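Local coordinates for designed helical repeat protein (Synthetic construct, PDB 5CWM) that is a computationally designed helical repeat protein with no known biological function, probably made to explore how helices can stack in repeats, at residues A54-L64 against R106-D116; P117-V128 against V176-V187. One frame throughout, in Å; residues are numbered along the deposited sequence.

Interaction 1: A54-L64 against R106-D116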
loop_
_atom_site.group_PDB
_atom_site.type_symbol
_atom_site.label_atom_id
_atom_site.label_comp_id
_atom_site.label_asym_id
_atom_site.label_seq_id
_atom_site.Cartn_x
_atom_site.Cartn_y
_atom_site.Cartn_z
ATOM N N ALA A 54 -14.946 3.128 -9.978
ATOM C CA ALA A 54 -13.915 2.784 -10.950
ATOM C C ALA A 54 -13.932 1.289 -11.242
ATOM O O ALA A 54 -13.527 0.854 -12.320
ATOM C CB ALA A 54 -12.545 3.213 -10.452
ATOM N N GLU A 55 -14.398 0.504 -10.274
ATOM C CA GLU A 55 -14.548 -0.934 -10.467
ATOM C C GLU A 55 -15.642 -1.226 -11.487
ATOM O O GLU A 55 -15.485 -2.088 -12.352
ATOM C CB GLU A 55 -14.865 -1.630 -9.143
ATOM C CG GLU A 55 -13.717 -1.635 -8.151
ATOM C CD GLU A 55 -14.054 -2.387 -6.880
ATOM O OE1 GLU A 55 -15.251 -2.647 -6.640
ATOM O OE2 GLU A 55 -13.120 -2.721 -6.121
ATOM N N LYS A 56 -16.752 -0.502 -11.379
ATOM C CA LYS A 56 -17.862 -0.664 -12.310
ATOM C C LYS A 56 -17.508 -0.116 -13.685
ATOM O O LYS A 56 -17.760 -0.762 -14.702
ATOM C CB LYS A 56 -19.119 0.026 -11.779
ATOM C CG LYS A 56 -19.689 -0.598 -10.517
ATOM C CD LYS A 56 -21.080 -0.060 -10.227
ATOM C CE LYS A 56 -22.027 -0.342 -11.384
ATOM N NZ LYS A 56 -23.395 0.193 -11.135
ATOM N N GLU A 57 -16.927 1.080 -13.714
ATOM C CA GLU A 57 -16.526 1.697 -14.973
ATOM C C GLU A 57 -15.388 0.919 -15.626
ATOM O O GLU A 57 -15.257 0.904 -16.850
ATOM C CB GLU A 57 -16.118 3.154 -14.754
ATOM C CG GLU A 57 -17.276 4.069 -14.388
ATOM C CD GLU A 57 -16.845 5.509 -14.195
ATOM O OE1 GLU A 57 -15.623 5.769 -14.176
ATOM O OE2 GLU A 57 -17.729 6.381 -14.064
ATOM N N GLY A 58 -14.568 0.273 -14.804
ATOM C CA GLY A 58 -13.497 -0.571 -15.301
ATOM C C GLY A 58 -12.217 0.174 -15.628
ATOM O O GLY A 58 -11.431 -0.274 -16.461
ATOM N N ASP A 59 -12.006 1.312 -14.975
ATOM C CA ASP A 59 -10.787 2.085 -15.176
ATOM C C ASP A 59 -9.794 1.810 -14.049
ATOM O O ASP A 59 -9.995 2.253 -12.918
ATOM C CB ASP A 59 -11.106 3.580 -15.254
ATOM C CG ASP A 59 -10.003 4.381 -15.921
ATOM O OD1 ASP A 59 -8.841 3.921 -15.926
ATOM O OD2 ASP A 59 -10.299 5.478 -16.441
ATOM N N PRO A 60 -8.714 1.077 -14.360
ATOM C CA PRO A 60 -7.685 0.701 -13.383
ATOM C C PRO A 60 -6.864 1.887 -12.878
ATOM O O PRO A 60 -6.446 1.888 -11.720
ATOM C CB PRO A 60 -6.802 -0.274 -14.167
ATOM C CG PRO A 60 -6.986 0.115 -15.589
ATOM C CD PRO A 60 -8.415 0.554 -15.705
ATOM N N GLU A 61 -6.641 2.876 -13.737
ATOM C CA GLU A 61 -5.820 4.034 -13.390
ATOM C C GLU A 61 -6.463 4.866 -12.284
ATOM O O GLU A 61 -5.820 5.191 -11.278
ATOM C CB GLU A 61 -5.580 4.900 -14.627
ATOM C CG GLU A 61 -4.657 6.084 -14.395
ATOM C CD GLU A 61 -4.403 6.882 -15.660
ATOM O OE1 GLU A 61 -5.043 6.583 -16.690
ATOM O OE2 GLU A 61 -3.562 7.805 -15.626
ATOM N N VAL A 62 -7.733 5.206 -12.479
ATOM C CA VAL A 62 -8.499 5.967 -11.499
ATOM C C VAL A 62 -8.539 5.230 -10.164
ATOM O O VAL A 62 -8.388 5.833 -9.097
ATOM C CB VAL A 62 -9.938 6.223 -11.989
ATOM C CG1 VAL A 62 -10.689 7.098 -11.001
ATOM C CG2 VAL A 62 -9.921 6.866 -13.367
ATOM N N ALA A 63 -8.737 3.918 -10.240
ATOM C CA ALA A 63 -8.745 3.060 -9.064
ATOM C C ALA A 63 -7.423 3.145 -8.306
ATOM O O ALA A 63 -7.400 3.350 -7.089
ATOM C CB ALA A 63 -9.034 1.622 -9.468
ATOM N N LEU A 64 -6.326 2.993 -9.043
ATOM C CA LEU A 64 -4.987 3.052 -8.467
ATOM C C LEU A 64 -4.737 4.389 -7.782
ATOM O O LEU A 64 -4.243 4.436 -6.652
ATOM C CB LEU A 64 -3.931 2.812 -9.547
ATOM C CG LEU A 64 -2.471 2.896 -9.101
ATOM C CD1 LEU A 64 -2.156 1.813 -8.080
ATOM C CD2 LEU A 64 -1.542 2.797 -10.299
ATOM N N ARG A 106 -7.720 -5.216 -4.790
ATOM C CA ARG A 106 -8.851 -5.073 -5.701
ATOM C C ARG A 106 -8.432 -4.339 -6.975
ATOM O O ARG A 106 -8.900 -4.656 -8.072
ATOM C CB ARG A 106 -10.007 -4.344 -5.011
ATOM C CG ARG A 106 -10.636 -5.144 -3.878
ATOM C CD ARG A 106 -11.555 -4.294 -3.012
ATOM N NE ARG A 106 -12.768 -3.883 -3.712
ATOM C CZ ARG A 106 -13.778 -3.238 -3.135
ATOM N NH1 ARG A 106 -13.722 -2.935 -1.846
ATOM N NH2 ARG A 106 -14.846 -2.901 -3.845
ATOM N N VAL A 107 -7.544 -3.361 -6.824
ATOM C CA VAL A 107 -6.969 -2.676 -7.976
ATOM C C VAL A 107 -6.157 -3.655 -8.817
ATOM O O VAL A 107 -6.217 -3.629 -10.048
ATOM C CB VAL A 107 -6.079 -1.491 -7.547
ATOM C CG1 VAL A 107 -5.135 -1.080 -8.670
ATOM C CG2 VAL A 107 -6.941 -0.322 -7.127
ATOM N N LEU A 108 -5.410 -4.526 -8.144
ATOM C CA LEU A 108 -4.625 -5.549 -8.827
ATOM C C LEU A 108 -5.513 -6.448 -9.680
ATOM O O LEU A 108 -5.263 -6.626 -10.874
ATOM C CB LEU A 108 -3.840 -6.389 -7.814
ATOM C CG LEU A 108 -3.015 -7.574 -8.327
ATOM C CD1 LEU A 108 -1.763 -7.714 -7.493
ATOM C CD2 LEU A 108 -3.806 -8.875 -8.287
ATOM N N GLU A 109 -6.546 -7.014 -9.064
ATOM C CA GLU A 109 -7.417 -7.944 -9.776
ATOM C C GLU A 109 -8.201 -7.230 -10.878
ATOM O O GLU A 109 -8.487 -7.820 -11.923
ATOM C CB GLU A 109 -8.365 -8.653 -8.803
ATOM C CG GLU A 109 -9.350 -7.747 -8.087
ATOM C CD GLU A 109 -10.035 -8.435 -6.923
ATOM O OE1 GLU A 109 -9.512 -9.465 -6.449
ATOM O OE2 GLU A 109 -11.096 -7.944 -6.483
ATOM N N LEU A 110 -8.531 -5.959 -10.654
ATOM C CA LEU A 110 -9.187 -5.165 -11.689
ATOM C C LEU A 110 -8.254 -4.983 -12.882
ATOM O O LEU A 110 -8.686 -5.020 -14.036
ATOM C CB LEU A 110 -9.617 -3.800 -11.146
ATOM C CG LEU A 110 -10.319 -2.885 -12.155
ATOM C CD1 LEU A 110 -11.625 -3.508 -12.628
ATOM C CD2 LEU A 110 -10.561 -1.501 -11.570
ATOM N N ALA A 111 -6.972 -4.791 -12.591
ATOM C CA ALA A 111 -5.958 -4.645 -13.627
ATOM C C ALA A 111 -5.787 -5.948 -14.398
ATOM O O ALA A 111 -5.590 -5.940 -15.613
ATOM C CB ALA A 111 -4.635 -4.206 -13.020
ATOM N N GLU A 112 -5.859 -7.069 -13.684
ATOM C CA GLU A 112 -5.785 -8.380 -14.321
ATOM C C GLU A 112 -6.983 -8.610 -15.233
ATOM O O GLU A 112 -6.853 -9.196 -16.309
ATOM C CB GLU A 112 -5.703 -9.489 -13.271
ATOM C CG GLU A 112 -4.382 -9.541 -12.522
ATOM C CD GLU A 112 -4.308 -10.708 -11.559
ATOM O OE1 GLU A 112 -5.365 -11.307 -11.267
ATOM O OE2 GLU A 112 -3.193 -11.030 -11.097
ATOM N N LYS A 113 -8.152 -8.148 -14.797
ATOM C CA LYS A 113 -9.363 -8.261 -15.602
ATOM C C LYS A 113 -9.273 -7.395 -16.856
ATOM O O LYS A 113 -9.655 -7.821 -17.945
ATOM C CB LYS A 113 -10.595 -7.874 -14.781
ATOM C CG LYS A 113 -10.930 -8.850 -13.665
ATOM C CD LYS A 113 -12.033 -8.311 -12.768
ATOM C CE LYS A 113 -12.309 -9.253 -11.607
ATOM N NZ LYS A 113 -13.352 -8.713 -10.694
ATOM N N GLN A 114 -8.763 -6.179 -16.697
ATOM C CA GLN A 114 -8.640 -5.252 -17.817
ATOM C C GLN A 114 -7.342 -5.462 -18.594
ATOM O O GLN A 114 -7.109 -4.808 -19.610
ATOM C CB GLN A 114 -8.719 -3.805 -17.324
ATOM C CG GLN A 114 -9.879 -3.013 -17.909
ATOM C CD GLN A 114 -11.213 -3.392 -17.299
ATOM O OE1 GLN A 114 -12.222 -3.497 -17.997
ATOM N NE2 GLN A 114 -11.227 -3.593 -15.986
ATOM N N GLY A 115 -6.498 -6.371 -18.113
ATOM C CA GLY A 115 -5.236 -6.665 -18.771
ATOM C C GLY A 115 -4.263 -5.499 -18.759
ATOM O O GLY A 115 -3.768 -5.084 -19.809
ATOM N N ASP A 116 -3.984 -4.974 -17.570
ATOM C CA ASP A 116 -3.087 -3.833 -17.419
ATOM C C ASP A 116 -1.951 -4.159 -16.449
ATOM O O ASP A 116 -2.087 -3.965 -15.242
ATOM C CB ASP A 116 -3.861 -2.603 -16.939
ATOM C CG ASP A 116 -3.137 -1.302 -17.231
ATOM O OD1 ASP A 116 -1.887 -1.296 -17.241
ATOM O OD2 ASP A 116 -3.820 -0.280 -17.451
#
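Leu110 reaches across from helix 87-114 as a knob, its side chain seated among Ala54, Glu55, Pro60 and Ala63, so one leucine meets both helices that flank the turn at Gly58 and Asp59. Its CG stands anti to the backbone N, which sends CD2 to within 4.1 Å of Ala63 CB while CD1 lies toward the carbonyl O of Glu55. One turn earlier, Val107 directs CG2 onto Ala63 CB at 3.7 Å, and its CG1 meets Leu64 CB, those two side chains set roughly perpendicular. Farther along, Glu55 and Arg106 also meet nearly square-on, with carboxylate and guanidinium planes 52° apart. Arg106 NH2 donates to the syn side of Glu55 OE1 at 2.8 Å (N-H...O 151°), close to the guanidinium plane; the bond from Arg106 NE to Glu55 OE2, 2.7 Å, is bent and weak. With an alanine here instead of Arg106, the Glu55 carboxylate is likely to lose its cationic mate across the contact and be set free to turn. Toward the turns, Pro60 CG lies 3.7 Å from Asp116 OD2. Asp59 is the N-cap of helix 60-84, its OD1 accepting from Glu61 N. Gly115, at positive phi, ends helix 87-114 in a Schellman motif. Helices 60-64 and 106-114, 171° apart and 9.5 Å between axes, give the antiparallel packing of a helical repeat protein.

Interaction 2: P117-V128 against V176-V187; sequences PEVALRAVELVV and VARRAVELVKRV
Leu121 and Leu183 are reciprocal knobs, each seated in a hollow of the other helix, in a parallel helix pair of the helical repeat fold: the axes of 117-128 and 176-187 run only 6° apart, 10.5 Å from each other. The hollow that takes Leu121 is built from Val176, Arg179, Ala180 and Leu183. Within it the two methyls divide the work, CD2 lying 3.6 Å from Arg179 CG and CD1 resting over the small Ala180. The return knob, Leu183, enters a hollow bounded by Leu121, Val124, Glu125 and Val128. Its CD2 carbon is nearly anti to CA (chi2 167°), a shape that sets CD1 between Val124 and Glu125 and brings CD2 to Val128 and Val124: Leu183 CD1 touches Val124 CG1 at 3.6 Å, and Leu183 CD2 touches Val128 CG2 at the same 3.6 Å. The two leucines run antiparallel alongside one another, with their CD1 methyls 3.7 Å apart.

Smaller bumps close the ends. Val176 CG1 fits against Pro117 CB at 4.0 Å, and Val128 CG2 meets Val187 CG2 at the far end. Behind the pair, helix 144-170 supplies Val164 against Val124 and Ala161 against Val184, so the hydrophobic seam extends into the layer beneath.

Along one border the filling is aliphatic at its base and charged at its tip. Glu125 lays CG against Leu183 CD1, then carries its carboxylate to Arg179, and Arg122 reaches Glu125 from the same helix, making a three-residue salt-bridge network. The Arg179 link is electrostatic in character: the carboxylate and guanidinium planes are 21° apart, and Glu125 OE2 sits over one guanidinium face, displaced from the centre of the group, 3.4 Å from Arg179 NH2, with no N-H pointing at it.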
loop_
_atom_site.group_PDB
_atom_site.type_symbol
_atom_site.label_atom_id
_atom_site.label_comp_id
_atom_site.label_asym_id
_atom_site.label_seq_id
_atom_site.Cartn_x
_atom_site.Cartn_y
_atom_site.Cartn_z
ATOM N N PRO A 117 -0.825 -4.660 -16.982
ATOM C CA PRO A 117 0.327 -5.101 -16.184
ATOM C C PRO A 117 0.961 -3.988 -15.349
ATOM O O PRO A 117 1.342 -4.229 -14.202
ATOM C CB PRO A 117 1.312 -5.610 -17.244
ATOM C CG PRO A 117 0.916 -4.915 -18.500
ATOM C CD PRO A 117 -0.573 -4.784 -18.428
ATOM N N GLU A 118 1.071 -2.792 -15.919
ATOM C CA GLU A 118 1.699 -1.666 -15.232
ATOM C C GLU A 118 0.931 -1.277 -13.973
ATOM O O GLU A 118 1.517 -1.113 -12.900
ATOM C CB GLU A 118 1.811 -0.458 -16.169
ATOM C CG GLU A 118 2.714 -0.673 -17.379
ATOM C CD GLU A 118 2.035 -1.449 -18.493
ATOM O OE1 GLU A 118 0.797 -1.607 -18.441
ATOM O OE2 GLU A 118 2.741 -1.901 -19.418
ATOM N N VAL A 119 -0.384 -1.133 -14.113
ATOM C CA VAL A 119 -1.245 -0.765 -12.997
ATOM C C VAL A 119 -1.215 -1.832 -11.903
ATOM O O VAL A 119 -1.246 -1.514 -10.715
ATOM C CB VAL A 119 -2.699 -0.535 -13.466
ATOM C CG1 VAL A 119 -3.626 -0.308 -12.280
ATOM C CG2 VAL A 119 -2.760 0.646 -14.420
ATOM N N ALA A 120 -1.139 -3.095 -12.311
ATOM C CA ALA A 120 -1.036 -4.200 -11.363
ATOM C C ALA A 120 0.281 -4.132 -10.594
ATOM O O ALA A 120 0.316 -4.320 -9.373
ATOM C CB ALA A 120 -1.163 -5.532 -12.085
ATOM N N LEU A 121 1.360 -3.864 -11.322
ATOM C CA LEU A 121 2.683 -3.715 -10.727
ATOM C C LEU A 121 2.689 -2.597 -9.689
ATOM O O LEU A 121 3.138 -2.786 -8.553
ATOM C CB LEU A 121 3.722 -3.435 -11.813
ATOM C CG LEU A 121 5.177 -3.282 -11.371
ATOM C CD1 LEU A 121 5.717 -4.598 -10.833
ATOM C CD2 LEU A 121 6.027 -2.778 -12.527
ATOM N N ARG A 122 2.180 -1.435 -10.088
ATOM C CA ARG A 122 2.079 -0.292 -9.187
ATOM C C ARG A 122 1.184 -0.609 -7.994
ATOM O O ARG A 122 1.378 -0.079 -6.900
ATOM C CB ARG A 122 1.548 0.934 -9.930
ATOM C CG ARG A 122 2.485 1.471 -11.001
ATOM C CD ARG A 122 3.829 1.866 -10.412
ATOM N NE ARG A 122 3.680 2.642 -9.184
ATOM C CZ ARG A 122 3.424 3.945 -9.148
ATOM N NH1 ARG A 122 3.280 4.627 -10.275
ATOM N NH2 ARG A 122 3.304 4.566 -7.982
ATOM N N ALA A 123 0.202 -1.477 -8.213
ATOM C CA ALA A 123 -0.696 -1.902 -7.149
ATOM C C ALA A 123 0.064 -2.729 -6.122
ATOM O O ALA A 123 -0.104 -2.539 -4.920
ATOM C CB ALA A 123 -1.868 -2.692 -7.714
ATOM N N VAL A 124 0.905 -3.643 -6.599
ATOM C CA VAL A 124 1.724 -4.453 -5.700
ATOM C C VAL A 124 2.720 -3.582 -4.940
ATOM O O VAL A 124 2.909 -3.755 -3.731
ATOM C CB VAL A 124 2.487 -5.552 -6.455
ATOM C CG1 VAL A 124 3.289 -6.403 -5.483
ATOM C CG2 VAL A 124 1.524 -6.418 -7.223
ATOM N N GLU A 125 3.350 -2.646 -5.648
ATOM C CA GLU A 125 4.243 -1.682 -5.009
ATOM C C GLU A 125 3.500 -0.933 -3.909
ATOM O O GLU A 125 4.051 -0.650 -2.842
ATOM C CB GLU A 125 4.801 -0.686 -6.030
ATOM C CG GLU A 125 5.710 -1.296 -7.082
ATOM C CD GLU A 125 6.326 -0.252 -7.993
ATOM O OE1 GLU A 125 6.213 0.952 -7.681
ATOM O OE2 GLU A 125 6.922 -0.634 -9.022
ATOM N N LEU A 126 2.237 -0.625 -4.182
ATOM C CA LEU A 126 1.395 0.076 -3.229
ATOM C C LEU A 126 1.116 -0.798 -2.015
ATOM O O LEU A 126 1.073 -0.305 -0.890
ATOM C CB LEU A 126 0.086 0.505 -3.890
ATOM C CG LEU A 126 -0.745 1.540 -3.136
ATOM C CD1 LEU A 126 0.097 2.762 -2.809
ATOM C CD2 LEU A 126 -1.953 1.928 -3.966
ATOM N N VAL A 127 0.933 -2.095 -2.245
ATOM C CA VAL A 127 0.730 -3.039 -1.151
ATOM C C VAL A 127 1.988 -3.104 -0.288
ATOM O O VAL A 127 1.909 -3.230 0.934
ATOM C CB VAL A 127 0.377 -4.456 -1.663
ATOM C CG1 VAL A 127 0.147 -5.402 -0.497
ATOM C CG2 VAL A 127 -0.857 -4.412 -2.542
ATOM N N VAL A 128 3.146 -3.007 -0.932
ATOM C CA VAL A 128 4.415 -2.966 -0.214
ATOM C C VAL A 128 4.504 -1.709 0.644
ATOM O O VAL A 128 4.913 -1.768 1.807
ATOM C CB VAL A 128 5.612 -3.021 -1.180
ATOM C CG1 VAL A 128 6.919 -2.804 -0.430
ATOM C CG2 VAL A 128 5.631 -4.348 -1.909
ATOM N N VAL A 176 8.058 -5.556 -17.339
ATOM C CA VAL A 176 7.181 -5.553 -16.175
ATOM C C VAL A 176 7.436 -6.780 -15.303
ATOM O O VAL A 176 7.369 -6.705 -14.077
ATOM C CB VAL A 176 5.696 -5.511 -16.594
ATOM C CG1 VAL A 176 4.790 -5.502 -15.372
ATOM C CG2 VAL A 176 5.429 -4.290 -17.458
ATOM N N ALA A 177 7.742 -7.906 -15.942
ATOM C CA ALA A 177 8.033 -9.140 -15.220
ATOM C C ALA A 177 9.337 -9.023 -14.437
ATOM O O ALA A 177 9.411 -9.409 -13.267
ATOM C CB ALA A 177 8.096 -10.315 -16.182
ATOM N N ARG A 178 10.365 -8.488 -15.090
ATOM C CA ARG A 178 11.663 -8.303 -14.454
ATOM C C ARG A 178 11.551 -7.332 -13.283
ATOM O O ARG A 178 12.123 -7.559 -12.214
ATOM C CB ARG A 178 12.691 -7.793 -15.464
ATOM C CG ARG A 178 14.108 -7.731 -14.922
ATOM C CD ARG A 178 14.976 -6.804 -15.753
ATOM N NE ARG A 178 14.458 -5.438 -15.753
ATOM C CZ ARG A 178 14.711 -4.545 -14.802
ATOM N NH1 ARG A 178 15.478 -4.870 -13.771
ATOM N NH2 ARG A 178 14.197 -3.325 -14.882
ATOM N N ARG A 179 10.806 -6.251 -13.493
ATOM C CA ARG A 179 10.573 -5.269 -12.441
ATOM C C ARG A 179 9.777 -5.895 -11.300
ATOM O O ARG A 179 9.939 -5.522 -10.138
ATOM C CB ARG A 179 9.845 -4.045 -13.001
ATOM C CG ARG A 179 9.591 -2.946 -11.979
ATOM C CD ARG A 179 10.880 -2.481 -11.325
ATOM N NE ARG A 179 10.639 -1.454 -10.314
ATOM C CZ ARG A 179 10.396 -1.711 -9.033
ATOM N NH1 ARG A 179 10.363 -2.962 -8.598
ATOM N NH2 ARG A 179 10.187 -0.713 -8.185
ATOM N N ALA A 180 8.922 -6.855 -11.639
ATOM C CA ALA A 180 8.152 -7.582 -10.638
ATOM C C ALA A 180 9.075 -8.463 -9.807
ATOM O O ALA A 180 8.882 -8.613 -8.601
ATOM C CB ALA A 180 7.062 -8.414 -11.296
ATOM N N VAL A 181 10.078 -9.045 -10.457
ATOM C CA VAL A 181 11.093 -9.815 -9.746
ATOM C C VAL A 181 11.881 -8.895 -8.816
ATOM O O VAL A 181 12.184 -9.256 -7.674
ATOM C CB VAL A 181 12.053 -10.526 -10.719
ATOM C CG1 VAL A 181 13.194 -11.190 -9.961
ATOM C CG2 VAL A 181 11.299 -11.548 -11.548
ATOM N N GLU A 182 12.194 -7.699 -9.309
ATOM C CA GLU A 182 12.856 -6.685 -8.495
ATOM C C GLU A 182 11.994 -6.318 -7.290
ATOM O O GLU A 182 12.504 -5.980 -6.221
ATOM C CB GLU A 182 13.160 -5.439 -9.329
ATOM C CG GLU A 182 14.181 -5.663 -10.432
ATOM C CD GLU A 182 15.573 -5.928 -9.894
ATOM O OE1 GLU A 182 15.879 -5.459 -8.777
ATOM O OE2 GLU A 182 16.362 -6.606 -10.586
ATOM N N LEU A 183 10.681 -6.394 -7.474
ATOM C CA LEU A 183 9.735 -6.129 -6.401
ATOM C C LEU A 183 9.786 -7.258 -5.374
ATOM O O LEU A 183 9.769 -7.015 -4.164
ATOM C CB LEU A 183 8.324 -5.974 -6.971
ATOM C CG LEU A 183 7.299 -5.107 -6.240
ATOM C CD1 LEU A 183 6.112 -4.855 -7.151
ATOM C CD2 LEU A 183 6.843 -5.762 -4.950
ATOM N N VAL A 184 9.851 -8.492 -5.866
ATOM C CA VAL A 184 9.945 -9.657 -4.994
ATOM C C VAL A 184 11.204 -9.589 -4.137
ATOM O O VAL A 184 11.152 -9.796 -2.924
ATOM C CB VAL A 184 9.950 -10.979 -5.792
ATOM C CG1 VAL A 184 10.068 -12.166 -4.849
ATOM C CG2 VAL A 184 8.694 -11.100 -6.632
ATOM N N LYS A 185 12.335 -9.284 -4.768
ATOM C CA LYS A 185 13.591 -9.196 -4.033
ATOM C C LYS A 185 13.608 -7.953 -3.147
ATOM O O LYS A 185 14.339 -7.903 -2.159
ATOM C CB LYS A 185 14.788 -9.196 -4.989
ATOM C CG LYS A 185 14.935 -7.945 -5.830
ATOM C CD LYS A 185 16.013 -8.122 -6.888
ATOM C CE LYS A 185 15.678 -9.271 -7.826
ATOM N NZ LYS A 185 16.726 -9.469 -8.865
ATOM N N ARG A 186 12.799 -6.955 -3.498
ATOM C CA ARG A 186 12.602 -5.802 -2.625
ATOM C C ARG A 186 11.943 -6.242 -1.321
ATOM O O ARG A 186 12.424 -5.923 -0.228
ATOM C CB ARG A 186 11.746 -4.733 -3.307
ATOM C CG ARG A 186 12.529 -3.643 -4.019
ATOM C CD ARG A 186 11.579 -2.634 -4.647
ATOM N NE ARG A 186 10.604 -2.135 -3.679
ATOM C CZ ARG A 186 9.596 -1.322 -3.981
ATOM N NH1 ARG A 186 9.424 -0.913 -5.230
ATOM N NH2 ARG A 186 8.758 -0.919 -3.035
ATOM N N VAL A 187 10.840 -6.976 -1.448
ATOM C CA VAL A 187 10.143 -7.523 -0.287
ATOM C C VAL A 187 11.083 -8.409 0.527
ATOM O O VAL A 187 11.083 -8.370 1.762
ATOM C CB VAL A 187 8.900 -8.336 -0.702
ATOM C CG1 VAL A 187 8.206 -8.914 0.524
ATOM C CG2 VAL A 187 7.941 -7.470 -1.501
#

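Overall arrangement
Interactions 1 and 2 follow in series along the chain, the first closing at Asp116 and the second opening at Pro117, with centres about 16 Å apart. Interaction 1 joins helices 30-57 and 60-84 to helix 87-114, whereas interaction 2 joins helix 117-141 to helix 174-198. Helices 87-114 and 117-141 are consecutive, and the two contacts meet directly there: Leu108 CD1 packs on Val124 CG2 at 3.5 Å, and Ala111 CB lies beside Ala120 N. Helix 60-84 touches helix 117-141 as well, through Pro60 O on Val119 CG1. Antiparallel contact between 60-64 and 106-114 in interaction 1 and parallel contact in interaction 2 join neighbouring helices into one continuous, all-helical stack.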